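Local coordinates for protein pyruvate kinase (Pyrobaculum aerophilum, PDB 3QTG) that catalyses the last step of glycolysis, transferring the phosphoryl group of phosphoenolpyruvate to ADP to yield pyruvate and ATP, with the help of a divalent metal cation, at residues I193-D198 and G222-V227; I94-G99 and G159-G164; A375-F380 and G397-G402. All blocks are in the same frame, centred on the assembly; numbering follows the deposited sequence.

Contact 1: residues I193-D198 and G222-V227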
# COMPACT_ATOMS: atom_id res chain seq x y z
N ILE A 193 -50.64 15.90 -4.19
CA ILE A 193 -49.44 16.48 -4.83
C ILE A 193 -48.19 15.59 -4.67
O ILE A 193 -47.04 16.05 -4.72
CB ILE A 193 -49.19 17.95 -4.34
CG1 ILE A 193 -49.03 18.01 -2.82
CG2 ILE A 193 -50.37 18.85 -4.77
CD1 ILE A 193 -48.25 19.20 -2.34
N ARG A 194 -48.44 14.29 -4.51
CA ARG A 194 -47.41 13.32 -4.23
C ARG A 194 -46.38 13.16 -5.34
O ARG A 194 -45.25 12.71 -5.08
CB ARG A 194 -48.05 11.96 -3.95
CG ARG A 194 -48.88 11.45 -5.10
CD ARG A 194 -49.34 10.05 -4.83
NE ARG A 194 -50.15 9.52 -5.92
CZ ARG A 194 -51.47 9.67 -5.99
NH1 ARG A 194 -52.10 10.35 -5.05
NH2 ARG A 194 -52.15 9.15 -7.00
N ASP A 195 -46.75 13.52 -6.57
CA ASP A 195 -45.84 13.37 -7.70
C ASP A 195 -44.75 14.46 -7.69
O ASP A 195 -43.73 14.34 -8.37
CB ASP A 195 -46.62 13.29 -9.02
CG ASP A 195 -47.19 11.87 -9.28
OD1 ASP A 195 -46.69 10.89 -8.67
OD2 ASP A 195 -48.13 11.74 -10.10
N ASN A 196 -44.97 15.49 -6.89
CA ASN A 196 -44.03 16.58 -6.75
C ASN A 196 -43.13 16.47 -5.52
O ASN A 196 -42.38 17.39 -5.22
CB ASN A 196 -44.77 17.91 -6.75
CG ASN A 196 -44.82 18.54 -8.11
OD1 ASN A 196 -43.78 18.78 -8.73
ND2 ASN A 196 -46.02 18.82 -8.60
N ILE A 197 -43.20 15.34 -4.83
CA ILE A 197 -42.42 15.13 -3.61
C ILE A 197 -41.31 14.07 -3.79
O ILE A 197 -41.58 12.89 -4.05
CB ILE A 197 -43.30 14.78 -2.41
CG1 ILE A 197 -44.35 15.88 -2.17
CG2 ILE A 197 -42.46 14.60 -1.17
CD1 ILE A 197 -45.27 15.57 -1.06
N ASP A 198 -40.07 14.51 -3.61
CA ASP A 198 -38.90 13.73 -3.99
C ASP A 198 -38.33 12.93 -2.82
O ASP A 198 -37.84 11.82 -3.01
CB ASP A 198 -37.85 14.66 -4.61
CG ASP A 198 -38.45 15.52 -5.76
OD1 ASP A 198 -39.04 14.94 -6.71
OD2 ASP A 198 -38.33 16.77 -5.72
N GLY A 222 -49.41 5.88 -3.19
CA GLY A 222 -48.95 6.24 -4.54
C GLY A 222 -47.75 7.17 -4.61
O GLY A 222 -47.48 7.74 -5.66
N PHE A 223 -47.03 7.34 -3.51
CA PHE A 223 -45.79 8.11 -3.54
C PHE A 223 -44.69 7.33 -4.24
O PHE A 223 -44.62 6.11 -4.13
CB PHE A 223 -45.31 8.47 -2.13
CG PHE A 223 -46.06 9.61 -1.50
CD1 PHE A 223 -47.34 9.42 -0.98
CD2 PHE A 223 -45.49 10.88 -1.43
CE1 PHE A 223 -48.03 10.46 -0.39
CE2 PHE A 223 -46.18 11.93 -0.84
CZ PHE A 223 -47.46 11.72 -0.31
N GLN A 224 -43.83 8.06 -4.96
CA GLN A 224 -42.59 7.49 -5.49
C GLN A 224 -41.40 8.29 -4.95
O GLN A 224 -40.67 8.91 -5.71
CB GLN A 224 -42.60 7.47 -7.02
CG GLN A 224 -43.70 6.60 -7.62
CD GLN A 224 -43.98 6.93 -9.07
OE1 GLN A 224 -45.13 6.86 -9.52
NE2 GLN A 224 -42.95 7.29 -9.81
N SER A 225 -41.24 8.28 -3.64
CA SER A 225 -40.26 9.12 -2.98
C SER A 225 -39.13 8.32 -2.36
O SER A 225 -39.32 7.16 -1.98
CB SER A 225 -40.96 9.99 -1.94
OG SER A 225 -41.82 10.92 -2.60
N GLN A 226 -37.95 8.93 -2.26
CA GLN A 226 -36.82 8.33 -1.53
C GLN A 226 -37.11 8.52 -0.06
O GLN A 226 -37.65 9.55 0.33
CB GLN A 226 -35.52 9.06 -1.88
CG GLN A 226 -35.11 8.94 -3.33
CD GLN A 226 -34.64 7.55 -3.67
OE1 GLN A 226 -35.27 6.85 -4.45
NE2 GLN A 226 -33.54 7.13 -3.07
N VAL A 227 -36.75 7.54 0.76
CA VAL A 227 -36.95 7.65 2.20
C VAL A 227 -35.65 8.06 2.91
O VAL A 227 -34.65 7.34 2.88
CB VAL A 227 -37.53 6.35 2.80
CG1 VAL A 227 -37.70 6.49 4.27
CG2 VAL A 227 -38.87 6.06 2.15
O HOH W 1 -43.63 10.72 -4.94

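Contact 2: residues I94-G99 and G159-G164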
# COMPACT_ATOMS: atom_id res chain seq x y z
N ILE A 94 -48.69 24.71 34.97
CA ILE A 94 -48.14 24.31 36.26
C ILE A 94 -46.81 25.04 36.45
O ILE A 94 -45.90 24.91 35.63
CB ILE A 94 -47.94 22.77 36.35
CG1 ILE A 94 -49.30 22.06 36.38
CG2 ILE A 94 -47.13 22.38 37.60
CD1 ILE A 94 -49.30 20.73 35.69
N ASN A 95 -46.73 25.81 37.53
CA ASN A 95 -45.52 26.54 37.86
C ASN A 95 -44.62 25.72 38.76
O ASN A 95 -45.01 25.29 39.86
CB ASN A 95 -45.86 27.90 38.48
CG ASN A 95 -46.55 28.83 37.49
OD1 ASN A 95 -45.89 29.57 36.78
ND2 ASN A 95 -47.88 28.77 37.43
N VAL A 96 -43.41 25.50 38.27
CA VAL A 96 -42.45 24.63 38.92
C VAL A 96 -41.34 25.49 39.50
O VAL A 96 -40.82 26.38 38.82
CB VAL A 96 -41.94 23.58 37.88
CG1 VAL A 96 -40.54 23.08 38.18
CG2 VAL A 96 -42.93 22.43 37.78
N GLN A 97 -41.02 25.27 40.78
CA GLN A 97 -39.93 26.00 41.43
C GLN A 97 -38.69 25.13 41.46
O GLN A 97 -38.79 23.91 41.55
CB GLN A 97 -40.31 26.44 42.86
CG GLN A 97 -41.61 27.26 42.96
CD GLN A 97 -41.70 28.48 42.02
OE1 GLN A 97 -40.74 29.25 41.86
NE2 GLN A 97 -42.87 28.66 41.39
N GLU A 98 -37.53 25.77 41.37
CA GLU A 98 -36.25 25.06 41.44
C GLU A 98 -36.16 24.32 42.78
O GLU A 98 -36.46 24.89 43.82
CB GLU A 98 -35.09 26.06 41.32
CG GLU A 98 -33.70 25.42 41.39
CD GLU A 98 -32.56 26.42 41.27
OE1 GLU A 98 -32.75 27.47 40.60
OE2 GLU A 98 -31.46 26.15 41.82
N GLY A 99 -35.74 23.05 42.75
CA GLY A 99 -35.75 22.22 43.96
C GLY A 99 -37.07 21.51 44.29
O GLY A 99 -37.08 20.60 45.12
N GLY A 159 -39.80 27.14 36.10
CA GLY A 159 -40.40 26.98 34.79
C GLY A 159 -41.89 26.79 34.87
O GLY A 159 -42.45 26.57 35.95
N VAL A 160 -42.55 26.89 33.73
CA VAL A 160 -44.00 26.76 33.65
C VAL A 160 -44.27 25.62 32.67
O VAL A 160 -43.83 25.68 31.52
CB VAL A 160 -44.65 28.07 33.17
CG1 VAL A 160 -46.16 27.93 33.09
CG2 VAL A 160 -44.28 29.21 34.11
N ILE A 161 -44.93 24.57 33.15
CA ILE A 161 -45.33 23.45 32.30
C ILE A 161 -46.75 23.67 31.80
O ILE A 161 -47.67 23.93 32.57
CB ILE A 161 -45.19 22.07 33.02
CG1 ILE A 161 -43.72 21.82 33.38
CG2 ILE A 161 -45.68 20.95 32.11
CD1 ILE A 161 -43.50 20.77 34.45
N THR A 162 -46.89 23.59 30.48
CA THR A 162 -48.14 23.82 29.79
C THR A 162 -48.59 22.50 29.11
O THR A 162 -47.75 21.70 28.68
CB THR A 162 -47.98 25.00 28.74
OG1 THR A 162 -47.73 26.21 29.46
CG2 THR A 162 -49.20 25.23 27.93
N GLY A 163 -49.91 22.29 29.04
CA GLY A 163 -50.49 21.18 28.29
C GLY A 163 -50.08 21.22 26.83
O GLY A 163 -50.00 22.29 26.21
N GLY A 164 -49.79 20.07 26.27
CA GLY A 164 -49.41 20.01 24.87
C GLY A 164 -47.93 20.15 24.61
O GLY A 164 -47.49 19.91 23.51

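Contact 3: residues A375-F380 and G397-G402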
# COMPACT_ATOMS: atom_id res chain seq x y z
N ALA A 375 -10.37 14.25 -15.74
CA ALA A 375 -11.55 14.29 -16.62
C ALA A 375 -12.87 14.51 -15.88
O ALA A 375 -13.03 14.09 -14.74
CB ALA A 375 -11.61 12.99 -17.44
N ASN A 376 -13.83 15.14 -16.54
CA ASN A 376 -15.20 15.15 -16.02
C ASN A 376 -15.96 13.89 -16.42
O ASN A 376 -15.77 13.35 -17.52
CB ASN A 376 -15.99 16.41 -16.42
CG ASN A 376 -15.61 17.62 -15.55
OD1 ASN A 376 -16.26 17.92 -14.51
ND2 ASN A 376 -14.54 18.28 -15.93
N ILE A 377 -16.81 13.43 -15.50
CA ILE A 377 -17.67 12.29 -15.75
C ILE A 377 -19.03 12.75 -16.21
O ILE A 377 -19.63 13.66 -15.62
CB ILE A 377 -17.81 11.38 -14.50
CG1 ILE A 377 -16.42 10.95 -14.03
CG2 ILE A 377 -18.78 10.18 -14.79
CD1 ILE A 377 -16.39 10.12 -12.71
N LEU A 378 -19.50 12.09 -17.27
CA LEU A 378 -20.83 12.28 -17.81
C LEU A 378 -21.54 10.94 -17.73
O LEU A 378 -20.95 9.93 -18.06
CB LEU A 378 -20.74 12.73 -19.28
CG LEU A 378 -20.37 14.16 -19.68
CD1 LEU A 378 -19.05 14.62 -19.06
CD2 LEU A 378 -20.28 14.23 -21.22
N VAL A 379 -22.79 10.93 -17.29
CA VAL A 379 -23.57 9.68 -17.17
C VAL A 379 -24.93 9.87 -17.80
O VAL A 379 -25.61 10.86 -17.50
CB VAL A 379 -23.87 9.29 -15.68
CG1 VAL A 379 -24.41 7.85 -15.58
CG2 VAL A 379 -22.67 9.45 -14.80
N PHE A 380 -25.34 8.92 -18.63
CA PHE A 380 -26.74 8.82 -19.01
C PHE A 380 -27.45 7.73 -18.21
O PHE A 380 -27.06 6.55 -18.20
CB PHE A 380 -26.99 8.70 -20.52
CG PHE A 380 -28.37 9.19 -20.94
CD1 PHE A 380 -28.60 10.54 -21.17
CD2 PHE A 380 -29.43 8.31 -21.05
CE1 PHE A 380 -29.87 11.01 -21.53
CE2 PHE A 380 -30.72 8.77 -21.39
CZ PHE A 380 -30.93 10.12 -21.63
N GLY A 397 -14.93 16.22 -9.11
CA GLY A 397 -15.43 17.28 -9.98
C GLY A 397 -16.89 16.99 -10.25
O GLY A 397 -17.39 15.90 -9.90
N VAL A 398 -17.57 17.96 -10.83
CA VAL A 398 -18.98 17.82 -11.21
C VAL A 398 -19.23 16.63 -12.14
O VAL A 398 -18.44 16.35 -13.02
CB VAL A 398 -19.52 19.12 -11.86
CG1 VAL A 398 -20.93 18.90 -12.43
CG2 VAL A 398 -19.53 20.24 -10.83
N VAL A 399 -20.34 15.93 -11.89
CA VAL A 399 -20.78 14.80 -12.69
C VAL A 399 -22.07 15.22 -13.39
O VAL A 399 -23.12 15.42 -12.75
CB VAL A 399 -21.00 13.52 -11.81
CG1 VAL A 399 -21.41 12.31 -12.67
CG2 VAL A 399 -19.76 13.21 -10.99
N TYR A 400 -21.98 15.39 -14.70
CA TYR A 400 -23.16 15.73 -15.51
C TYR A 400 -23.98 14.49 -15.76
O TYR A 400 -23.46 13.47 -16.24
CB TYR A 400 -22.73 16.36 -16.82
CG TYR A 400 -21.91 17.59 -16.57
CD1 TYR A 400 -22.53 18.80 -16.25
CD2 TYR A 400 -20.52 17.53 -16.58
CE1 TYR A 400 -21.79 19.94 -16.00
CE2 TYR A 400 -19.76 18.67 -16.32
CZ TYR A 400 -20.41 19.86 -16.04
OH TYR A 400 -19.67 20.99 -15.78
N VAL A 401 -25.26 14.55 -15.41
CA VAL A 401 -26.12 13.40 -15.58
C VAL A 401 -27.27 13.77 -16.49
O VAL A 401 -28.05 14.65 -16.17
CB VAL A 401 -26.68 12.89 -14.23
CG1 VAL A 401 -27.52 11.63 -14.43
CG2 VAL A 401 -25.56 12.65 -13.21
N GLY A 402 -27.38 13.09 -17.62
CA GLY A 402 -28.53 13.25 -18.48
C GLY A 402 -29.54 12.21 -18.08
O GLY A 402 -29.17 11.06 -17.82
O HOH W 2 -16.68 14.30 -12.61

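Contact 1: residues I193-D198 and G222-V227
Arg194 lays its aliphatic root over the phenyl ring of Phe223: CB of Arg194 stands 3.5 Å from the ring centroid and only 8° off the ring normal, a CH-pi contact over the middle of the face. With chi1 at 59°, CG of Arg194 sits between its own backbone N and carbonyl carbon, and the chain then runs extended to NE. This course carries CD of Arg194 to within 3.1 Å of Gly222 O, which lies at the guanidinium edge, while NH1 turns back to Ser191 O. Gly222 closes the preceding helix in a Schellman motif. Ile197 meets the same ring differently, its CD1 approaching CE2 of Phe223 at the edge, 3.8 Å away. Beyond the ring the contact turns polar. Ser225 OG is modelled 2.5 Å from Ile197 O, a length too short to be trusted. That carbonyl also accepts from a water, which donates to Arg194 O and receives Gln224 N, bridging both backbones. Gln226 N then bonds to Asp198 O at 3.0 Å. A 3-10 turn before strand 199-202 thus lies against the lead-in and first residues of strand 226-231, its neighbour in the TIM barrel. OD2 of Asp198 makes a salt bridge with Arg65 of helix 54-71 and accepts from Val77 N, Asp195 pairs with Arg407 of helix 406-412 in another salt bridge, and Phe223 packs on Leu218 of helix 208-220.

Contact 2: residues I94-G99 and G159-G164
Ile94 and Ile161 form a hydrogen-bonded pair in a two-stranded antiparallel sheet, strand 94-96 against strand 159-161, within the small beta-rich domain that pyruvate kinases insert into their TIM barrel. Their backbones exchange two bonds, Ile94 N to Ile161 O and Ile161 N to Ile94 O, each 2.7 Å. Val96 and Gly159 make the second such pair, less evenly: Val96 N reaches Gly159 O at 2.7 Å and 170°, whereas the return bond from Gly159 N to Val96 O is longer, 3.0 Å, and bent to 144°. The more closely packed apolar face carries Ile94, Val96 and Ile161. Here CD1 of Ile161 crosses to CG2 of Val96, 3.8 Å away, helped by the Ile161 chi1 of -62°, which sets CG1 beside the backbone N. Ile115 of strand 115-117 packs on both isoleucines. The other face is solvent-exposed and sparsely packed, with Asn95 and Val160 side by side and pointing the same way as a non-hydrogen-bonded pair. Past Ile161 the chain leads on to Lys165, which probably binds ATP, as does Arg87, the donor to Gly164 O. The exposed face has one close touch, Asn95 OD1 against the methyl carbon CG2 of Val160 at 3.1 Å.

Contact 3: residues A375-F380 and G397-G402
Tyr400 O receives Val379 N in a hydrogen bond of 2.8 Å, with an N-H...O angle of 160°; CA of Leu378 adds a CA-H...O contact to the same oxygen. One step along, Val379 O is approached likewise by Gly402 N, at 2.8 Å, and by CA of Val401. Nearer the start of the strands, Tyr400 N bonds to Ile377 O at a longer 3.1 Å, its N-H...O angle bent to 139°. Before this the strands part, and a water fills in, accepting from Ile377 N and donating to Val398 O. Strands 376-380 and 399-403 thus run parallel, joined through helix 385-391 in a beta-alpha-beta unit of the C-terminal alpha/beta domain. On one face, CG1 of Val399 is shared by two neighbours: Ile377 lies alongside with its CG2, and Val379 crosses over it with CG2, 3.8 Å off. This CG1, anti to the backbone N of Val399, is the branch that reaches both. Ile390 and Leu386 of the helix cover this face. On the other face CD1 of Leu378 meets CD2 of Tyr400 at 4.1 Å, while CG1 of Val398 lies above one face of the tyrosine ring. Phe380 has CG anti to its backbone N, chi1 -155°, which swings its ring beside the backbone of Gly402. Gly402 O stands 3.4 Å above one ring face, toward its rim. Helix 428-439 packs on this side through Leu432 and Leu435. The chemistry implies a junction held by main-chain bonds, apolar on the side of Ile377, Val379 and Val399 and mixed on the other, where Tyr400 forms a partly exposed edge, with a water standing in between Ile377 N and Val398 O at the start of the strands.

In the fold
The three contacts follow one another along the chain without touching. Contact 1 lies in the barrel itself and contact 2 in the inserted domain, their centres 41 Å apart. Contact 3 belongs to the C-terminal domain, its centre 25 Å from that of contact 1; contacts 2 and 3, 57 Å apart, lie on opposite sides of the chain's centre. The side chain of Ile161 in contact 2 is about 6 Å from that of Lys165, a probable ATP ligand. Contact 1 sits where its barrel strands begin, although the Ile197 side chain is about 7 Å from that of Leu49. Contact 3 is far from the active-site residues; a sulfate ion, probably from the crystallisation liquor, lies about 6 Å from the Val379 side chain.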